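Local coordinates for GTP pyrophosphokinase YjbM (Bacillus subtilis, PDB 5DEC), which makes the alarmone (p)ppGpp by transferring pyrophosphate from ATP to GTP or GDP, working as an allosterically regulated homotetramer, at residues Y20-A23 with V24-K28; D11-E14 with R15-V18; P133-V137 with S138-H142. All blocks are in the same frame, centred on the assembly; numbering follows the deposited sequence.

Contact 1: residues Y20-A23 with V24-K28; sequences YRQA and VEELK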
loop_
_atom_site.group_PDB
_atom_site.type_symbol
_atom_site.label_atom_id
_atom_site.label_comp_id
_atom_site.label_asym_id
_atom_site.label_seq_id
_atom_site.Cartn_x
_atom_site.Cartn_y
_atom_site.Cartn_z
ATOM N N TYR B 20 -6.334 -18.100 1.981
ATOM C CA TYR B 20 -7.400 -17.202 2.417
ATOM C C TYR B 20 -6.922 -15.765 2.371
ATOM O O TYR B 20 -7.651 -14.872 1.924
ATOM C CB TYR B 20 -7.868 -17.556 3.831
ATOM C CG TYR B 20 -8.622 -18.854 3.866
ATOM C CD1 TYR B 20 -9.992 -18.891 3.610
ATOM C CD2 TYR B 20 -7.964 -20.060 4.114
ATOM C CE1 TYR B 20 -10.691 -20.084 3.633
ATOM C CE2 TYR B 20 -8.654 -21.250 4.140
ATOM C CZ TYR B 20 -10.013 -21.261 3.896
ATOM O OH TYR B 20 -10.696 -22.451 3.914
ATOM N N ARG B 21 -5.702 -15.528 2.848
ATOM C CA ARG B 21 -5.129 -14.184 2.791
ATOM C C ARG B 21 -4.964 -13.668 1.370
ATOM O O ARG B 21 -5.204 -12.486 1.095
ATOM C CB ARG B 21 -3.776 -14.133 3.508
ATOM C CG ARG B 21 -3.895 -14.283 4.993
ATOM C CD ARG B 21 -2.581 -14.012 5.701
ATOM N NE ARG B 21 -2.729 -14.360 7.105
ATOM C CZ ARG B 21 -2.207 -15.441 7.669
ATOM N NH1 ARG B 21 -1.473 -16.287 6.955
ATOM N NH2 ARG B 21 -2.416 -15.669 8.960
ATOM N N GLN B 22 -4.520 -14.540 0.473
ATOM C CA GLN B 22 -4.317 -14.140 -0.915
ATOM C C GLN B 22 -5.680 -13.866 -1.592
ATOM O O GLN B 22 -5.828 -12.910 -2.345
ATOM C CB GLN B 22 -3.516 -15.215 -1.670
ATOM C CG GLN B 22 -3.223 -14.884 -3.153
ATOM C CD GLN B 22 -2.357 -13.653 -3.354
ATOM O OE1 GLN B 22 -1.590 -13.264 -2.473
ATOM N NE2 GLN B 22 -2.467 -13.036 -4.526
ATOM N N ALA B 23 -6.682 -14.678 -1.300
ATOM C CA ALA B 23 -8.016 -14.408 -1.853
ATOM C C ALA B 23 -8.521 -13.029 -1.427
ATOM O O ALA B 23 -9.049 -12.255 -2.238
ATOM C CB ALA B 23 -8.992 -15.477 -1.421
ATOM N N VAL B 24 -8.364 -12.726 -0.144
ATOM C CA VAL B 24 -8.745 -11.405 0.370
ATOM C C VAL B 24 -7.988 -10.273 -0.319
ATOM O O VAL B 24 -8.594 -9.282 -0.733
ATOM C CB VAL B 24 -8.543 -11.345 1.905
ATOM C CG1 VAL B 24 -8.688 -9.913 2.427
ATOM C CG2 VAL B 24 -9.554 -12.270 2.577
ATOM N N GLU B 25 -6.669 -10.399 -0.485
ATOM C CA GLU B 25 -5.933 -9.309 -1.149
ATOM C C GLU B 25 -6.355 -9.119 -2.615
ATOM O O GLU B 25 -6.376 -7.983 -3.143
ATOM C CB GLU B 25 -4.414 -9.545 -1.098
ATOM C CG GLU B 25 -3.814 -9.464 0.306
ATOM C CD GLU B 25 -4.270 -8.231 1.087
ATOM O OE1 GLU B 25 -4.203 -7.103 0.564
ATOM O OE2 GLU B 25 -4.696 -8.395 2.242
ATOM N N GLU B 26 -6.637 -10.222 -3.302
ATOM C CA GLU B 26 -7.060 -10.119 -4.702
ATOM C C GLU B 26 -8.425 -9.451 -4.795
ATOM O O GLU B 26 -8.629 -8.563 -5.605
ATOM C CB GLU B 26 -7.078 -11.497 -5.366
ATOM C CG GLU B 26 -5.651 -12.063 -5.548
ATOM C CD GLU B 26 -5.586 -13.369 -6.322
ATOM O OE1 GLU B 26 -6.579 -13.734 -6.997
ATOM O OE2 GLU B 26 -4.523 -14.031 -6.251
ATOM N N LEU B 27 -9.351 -9.869 -3.943
ATOM C CA LEU B 27 -10.687 -9.298 -3.938
ATOM C C LEU B 27 -10.697 -7.847 -3.472
ATOM O O LEU B 27 -11.513 -7.059 -3.937
ATOM C CB LEU B 27 -11.616 -10.144 -3.072
ATOM C CG LEU B 27 -12.100 -11.417 -3.767
ATOM C CD1 LEU B 27 -12.746 -12.347 -2.743
ATOM C CD2 LEU B 27 -13.082 -11.080 -4.887
ATOM N N LYS B 28 -9.804 -7.478 -2.555
ATOM C CA LYS B 28 -9.719 -6.064 -2.163
ATOM C C LYS B 28 -9.388 -5.161 -3.337
ATOM O O LYS B 28 -10.035 -4.133 -3.539
ATOM C CB LYS B 28 -8.671 -5.856 -1.057
ATOM C CG LYS B 28 -9.247 -6.148 0.328
ATOM C CD LYS B 28 -8.161 -6.324 1.382
ATOM C CE LYS B 28 -7.315 -5.093 1.573
ATOM N NZ LYS B 28 -6.371 -5.347 2.705
HETATM O O HOH W 1 -5.127 -10.636 3.470
#
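Four successive i to i+4 hydrogen bonds carry 20-23 into 24-28 as regular alpha helix: the amides of Val24, Glu25, Glu26 and Leu27 donate to the carbonyls of Tyr20, Arg21, Gln22 and Ala23, with the last, Leu27 N to Ala23 O, at 2.9 Å. On the face bearing Gln22 and Glu26 the two side chains are also joined. Gln22 NE2 donates an almost straight bond (169°) to Glu26 OE2 at 2.9 Å; the acceptor lies in the amide plane and offers its anti lone pair, while amide and carboxylate planes stand 74° apart. Gln22 reaches it because its chain, with CG trans to the backbone N (chi1 -179°), folds back at chi2 over the next turn. Its NE2 also binds Val29 O of the second subunit, and Glu26 OE1 is held by Tyr132 OH, so both carboxylate oxygens have partners. With an alanine in place of this glutamate, Tyr132 OH would probably lose its partner and the Gln22 amide one of the bonds that hold it. Further round the helix, a water bridges Arg21 O, at 3.0 Å, and Glu25 OE2, to which it donates at 2.6 Å; the same OE2 makes a longer salt bridge with Lys28 NZ, at 3.5 Å. Val24 CG2 meanwhile lies against Tyr20 O, 3.3 Å away. Tyr20, Ala23, Val24 and Leu27 pack on strands including 81-87 and 126-136. This is an amphipathic helix laid on the mixed sheet of the RelA/SpoT synthetase fold, its polar flank facing a neighbouring subunit, with Lys28 the first of a run of residues that bind the allosteric alarmone.

Contact 2: residues D11-E14 with R15-V18; sequences DKWE and RFLV. Unlike the reference sequence in segment 11-14: Asp11 (reference Lys), Lys12 (reference Gln).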
loop_
_atom_site.group_PDB
_atom_site.type_symbol
_atom_site.label_atom_id
_atom_site.label_comp_id
_atom_site.label_asym_id
_atom_site.label_seq_id
_atom_site.Cartn_x
_atom_site.Cartn_y
_atom_site.Cartn_z
ATOM N N ASP B 11 2.450 -23.332 12.559
ATOM C CA ASP B 11 2.571 -22.766 11.220
ATOM C C ASP B 11 1.880 -23.654 10.184
ATOM O O ASP B 11 1.823 -23.310 9.002
ATOM C CB ASP B 11 4.022 -22.453 10.868
ATOM C CG ASP B 11 4.395 -21.025 11.265
ATOM O OD1 ASP B 11 3.837 -20.537 12.276
ATOM O OD2 ASP B 11 5.199 -20.377 10.562
ATOM N N LYS B 12 1.410 -24.823 10.620
ATOM C CA LYS B 12 0.494 -25.597 9.793
ATOM C C LYS B 12 -0.741 -24.719 9.601
ATOM O O LYS B 12 -1.382 -24.751 8.553
ATOM C CB LYS B 12 0.116 -26.933 10.433
ATOM C CG LYS B 12 1.230 -27.960 10.451
ATOM C CD LYS B 12 0.679 -29.354 10.689
ATOM C CE LYS B 12 1.806 -30.355 10.852
ATOM N NZ LYS B 12 2.622 -30.448 9.608
ATOM N N TRP B 13 -1.056 -23.932 10.629
ATOM C CA TRP B 13 -2.157 -22.970 10.578
ATOM C C TRP B 13 -1.858 -21.871 9.582
ATOM O O TRP B 13 -2.694 -21.530 8.748
ATOM C CB TRP B 13 -2.405 -22.322 11.938
ATOM C CG TRP B 13 -3.394 -23.015 12.782
ATOM C CD1 TRP B 13 -3.149 -23.751 13.900
ATOM C CD2 TRP B 13 -4.807 -23.048 12.576
ATOM N NE1 TRP B 13 -4.329 -24.236 14.411
ATOM C CE2 TRP B 13 -5.361 -23.819 13.613
ATOM C CE3 TRP B 13 -5.658 -22.496 11.613
ATOM C CZ2 TRP B 13 -6.729 -24.052 13.717
ATOM C CZ3 TRP B 13 -7.015 -22.731 11.716
ATOM C CH2 TRP B 13 -7.537 -23.503 12.760
ATOM N N GLU B 14 -0.655 -21.320 9.678
ATOM C CA GLU B 14 -0.282 -20.182 8.861
ATOM C C GLU B 14 -0.151 -20.615 7.410
ATOM O O GLU B 14 -0.388 -19.828 6.498
ATOM C CB GLU B 14 1.026 -19.570 9.372
ATOM C CG GLU B 14 1.080 -18.047 9.345
ATOM C CD GLU B 14 -0.028 -17.380 10.146
ATOM O OE1 GLU B 14 -0.541 -17.990 11.111
ATOM O OE2 GLU B 14 -0.377 -16.230 9.810
ATOM N N ARG B 15 0.166 -21.889 7.204
ATOM C CA ARG B 15 0.193 -22.449 5.864
ATOM C C ARG B 15 -1.242 -22.685 5.367
ATOM O O ARG B 15 -1.523 -22.515 4.182
ATOM C CB ARG B 15 1.040 -23.739 5.843
ATOM C CG ARG B 15 0.462 -24.932 5.100
ATOM C CD ARG B 15 1.228 -26.222 5.446
ATOM N NE ARG B 15 2.676 -26.058 5.290
ATOM C CZ ARG B 15 3.579 -26.362 6.221
ATOM N NH1 ARG B 15 3.197 -26.875 7.386
ATOM N NH2 ARG B 15 4.869 -26.163 5.980
ATOM N N PHE B 16 -2.145 -23.044 6.277
ATOM C CA PHE B 16 -3.569 -23.227 5.959
ATOM C C PHE B 16 -4.245 -21.910 5.557
ATOM O O PHE B 16 -5.167 -21.891 4.749
ATOM C CB PHE B 16 -4.299 -23.824 7.167
ATOM C CG PHE B 16 -5.807 -23.852 7.040
ATOM C CD1 PHE B 16 -6.435 -24.788 6.234
ATOM C CD2 PHE B 16 -6.593 -22.966 7.762
ATOM C CE1 PHE B 16 -7.814 -24.815 6.125
ATOM C CE2 PHE B 16 -7.972 -22.992 7.660
ATOM C CZ PHE B 16 -8.581 -23.920 6.841
ATOM N N LEU B 17 -3.795 -20.814 6.146
ATOM C CA LEU B 17 -4.452 -19.528 5.956
ATOM C C LEU B 17 -3.920 -18.743 4.762
ATOM O O LEU B 17 -4.539 -17.763 4.334
ATOM C CB LEU B 17 -4.305 -18.692 7.223
ATOM C CG LEU B 17 -5.019 -19.248 8.459
ATOM C CD1 LEU B 17 -4.763 -18.338 9.638
ATOM C CD2 LEU B 17 -6.522 -19.376 8.219
ATOM N N VAL B 18 -2.775 -19.169 4.233
ATOM C CA VAL B 18 -2.147 -18.475 3.105
ATOM C C VAL B 18 -3.117 -18.250 1.928
ATOM O O VAL B 18 -3.241 -17.119 1.450
ATOM C CB VAL B 18 -0.895 -19.227 2.597
ATOM C CG1 VAL B 18 -0.518 -18.738 1.226
ATOM C CG2 VAL B 18 0.277 -19.043 3.558
#
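Arg15, Phe16 and Leu17 donate their amides to the carbonyls of Asp11, Lys12 and Trp13 in the first turns of the helix, through bonds more bent than those made by the amides of residues 24-27, and the following Val18 N to Glu14 O bond, 3.4 Å long, is weak. The main side-chain meeting is Trp13 with Phe16, which run side by side in the same direction. The six-membered ring of the indole presents CZ3 to Phe16 CD2 at 4.0 Å, the planes are 84° apart and the centroids 5.8 Å, an oblique aromatic pair. With CG opposite the backbone N (chi1 171°), the Phe16 ring lies alongside the indole. Leu17, buried, leans CG on Trp13 O at 3.3 Å. On the solvent side Lys12 and Arg15 also lie alongside each other: Lys12 CG comes to the guanidinium edge, 3.8 Å from Arg15 NH1, and the like-charged ends of these exposed side chains, Lys12 NZ and Arg15 NH1, are 4.2 Å apart. Asp11 and Lys12 differ from the natural sequence. The carboxylate of Glu14 points instead to Arg21, further along the same helix. Trp13 and Leu17 insert against Val57, Leu61 and Ile60 of helix 57-66, and Phe16 reaches Ile74. The arrangement is that of the amphipathic start of an N-terminal helix, whose apolar stripe packs on helix 57-66, which carries several of the ATP-binding residues.

Contact 3: residues P133-V137 with S138-H142; sequences PLQTV and SGEKH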
loop_
_atom_site.group_PDB
_atom_site.type_symbol
_atom_site.label_atom_id
_atom_site.label_comp_id
_atom_site.label_asym_id
_atom_site.label_seq_id
_atom_site.Cartn_x
_atom_site.Cartn_y
_atom_site.Cartn_z
ATOM N N PRO B 133 -12.104 -18.773 -7.143
ATOM C CA PRO B 133 -11.197 -19.733 -7.796
ATOM C C PRO B 133 -9.756 -19.237 -7.800
ATOM O O PRO B 133 -9.253 -18.749 -8.818
ATOM C CB PRO B 133 -11.744 -19.821 -9.218
ATOM C CG PRO B 133 -12.287 -18.434 -9.466
ATOM C CD PRO B 133 -12.855 -17.974 -8.131
ATOM N N LEU B 134 -9.101 -19.372 -6.653
ATOM C CA LEU B 134 -7.730 -18.912 -6.467
ATOM C C LEU B 134 -6.711 -19.733 -7.269
ATOM O O LEU B 134 -6.682 -20.967 -7.187
ATOM C CB LEU B 134 -7.391 -18.953 -4.975
ATOM C CG LEU B 134 -6.034 -18.419 -4.551
ATOM C CD1 LEU B 134 -5.970 -16.918 -4.732
ATOM C CD2 LEU B 134 -5.806 -18.791 -3.101
ATOM N N GLN B 135 -5.898 -19.043 -8.067
ATOM C CA GLN B 135 -4.808 -19.676 -8.796
ATOM C C GLN B 135 -3.611 -19.821 -7.870
ATOM O O GLN B 135 -3.113 -18.827 -7.345
ATOM C CB GLN B 135 -4.427 -18.857 -10.039
ATOM C CG GLN B 135 -5.609 -18.535 -10.929
ATOM C CD GLN B 135 -6.314 -19.776 -11.397
ATOM O OE1 GLN B 135 -5.748 -20.570 -12.138
ATOM N NE2 GLN B 135 -7.554 -19.969 -10.948
ATOM N N THR B 136 -3.165 -21.057 -7.656
ATOM C CA THR B 136 -2.035 -21.316 -6.766
ATOM C C THR B 136 -0.881 -21.927 -7.538
ATOM O O THR B 136 -0.979 -22.163 -8.742
ATOM C CB THR B 136 -2.406 -22.265 -5.614
ATOM O OG1 THR B 136 -2.668 -23.573 -6.142
ATOM C CG2 THR B 136 -3.653 -21.751 -4.882
ATOM N N VAL B 137 0.204 -22.215 -6.831
ATOM C CA VAL B 137 1.369 -22.821 -7.469
ATOM C C VAL B 137 1.034 -24.231 -7.956
ATOM O O VAL B 137 1.523 -24.679 -8.996
ATOM C CB VAL B 137 2.570 -22.855 -6.499
ATOM C CG1 VAL B 137 3.725 -23.647 -7.081
ATOM C CG2 VAL B 137 3.003 -21.437 -6.167
ATOM N N SER B 138 0.170 -24.918 -7.217
ATOM C CA SER B 138 -0.172 -26.296 -7.546
ATOM C C SER B 138 -1.471 -26.439 -8.337
ATOM O O SER B 138 -1.971 -27.550 -8.506
ATOM C CB SER B 138 -0.274 -27.120 -6.265
ATOM O OG SER B 138 -1.252 -26.574 -5.397
ATOM N N GLY B 139 -2.014 -25.330 -8.830
ATOM C CA GLY B 139 -3.262 -25.375 -9.574
ATOM C C GLY B 139 -4.313 -24.470 -8.953
ATOM O O GLY B 139 -3.984 -23.421 -8.401
ATOM N N GLU B 140 -5.578 -24.862 -9.051
ATOM C CA GLU B 140 -6.667 -24.062 -8.498
ATOM C C GLU B 140 -7.113 -24.523 -7.115
ATOM O O GLU B 140 -7.164 -25.714 -6.827
ATOM C CB GLU B 140 -7.878 -24.090 -9.425
ATOM C CG GLU B 140 -7.796 -23.127 -10.575
ATOM C CD GLU B 140 -9.130 -22.935 -11.251
ATOM O OE1 GLU B 140 -9.896 -23.919 -11.346
ATOM O OE2 GLU B 140 -9.423 -21.802 -11.675
ATOM N N LYS B 141 -7.486 -23.562 -6.286
ATOM C CA LYS B 141 -8.129 -23.836 -5.008
ATOM C C LYS B 141 -9.331 -22.922 -4.859
ATOM O O LYS B 141 -9.201 -21.698 -4.926
ATOM C CB LYS B 141 -7.154 -23.637 -3.847
ATOM C CG LYS B 141 -7.751 -23.931 -2.474
ATOM C CD LYS B 141 -6.743 -23.645 -1.371
ATOM C CE LYS B 141 -6.781 -24.695 -0.268
ATOM N NZ LYS B 141 -8.170 -25.051 0.140
ATOM N N HIS B 142 -10.509 -23.506 -4.680
ATOM C CA HIS B 142 -11.698 -22.695 -4.468
ATOM C C HIS B 142 -11.843 -22.358 -2.985
ATOM O O HIS B 142 -11.891 -23.249 -2.141
ATOM C CB HIS B 142 -12.940 -23.409 -5.001
ATOM C CG HIS B 142 -12.940 -23.566 -6.489
ATOM N ND1 HIS B 142 -12.157 -24.497 -7.140
ATOM C CD2 HIS B 142 -13.582 -22.876 -7.461
ATOM C CE1 HIS B 142 -12.338 -24.393 -8.441
ATOM N NE2 HIS B 142 -13.198 -23.411 -8.665
#
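The carbonyl oxygen of Gly139 is gripped twice by Thr136: the backbone N donates at 2.6 Å, nearly along the C=O axis, and OG1 donates from above the carbonyl plane, also 2.6 Å from Gly139 O. OG1 can do so because it sits between the backbone N and the carbonyl carbon (chi1 68°). It also accepts weak bonds from Ser138 N and Ser138 OG. Gly139 N returns a weak bond to Thr136 O, completing a type I beta turn with Val137 and Ser138 at its corners. At phi 123° a side chain on Gly139 would run into the preceding carbonyl, so glycine fits there. Two residues further from the turn, Leu134 and Lys141 form the next hydrogen-bonded pair, with Lys141 N to Leu134 O at 2.9 Å in the carbonyl plane. On the other face of the hairpin Gln135 and Glu140 lie side by side: Gln135 NE2 donates to the anti lone pair of Glu140 OE2 at 2.7 Å and, with its second hydrogen, to Pro133 O at 3.0 Å, approaching that carbonyl from above its plane. Both acceptors lie close to the amide plane, so the two bonds fix its rotation, and Gln135 OE1 accepts from Lys104 N of the second subunit. Next along this face Pro133 CB packs on His142 NE2 at 3.9 Å, and Pro133 CA lies over one face of the imidazole. Leu134, on the opposite face, meets helix 11-38. The whole is a beta hairpin with a two-residue type I turn connecting strands 126-136 and 139-151, its turn projecting beside a neighbouring subunit.

Contacts 2, 1 and 3 follow one another along the chain, and all lie on the same side of its centre. Contacts 2 and 1 are successive parts of helix 11-38, their centres 15 Å apart, joined by the Glu14-Arg21 salt bridge, which is modelled unusually short. Contact 3 comes more than a hundred residues later, at the tip of the hairpin in the central sheet, yet its centre is just 13 Å from contact 1: Leu134 CD1 packs on Gln22 CG at 3.8 Å. Contacts 2 and 3 do not touch. The helix thus packs against the hairpin through Leu134. Contacts 1 and 3 both hydrogen-bond to the second subunit, which contact 2 touches through Val18, placing this side at a subunit interface.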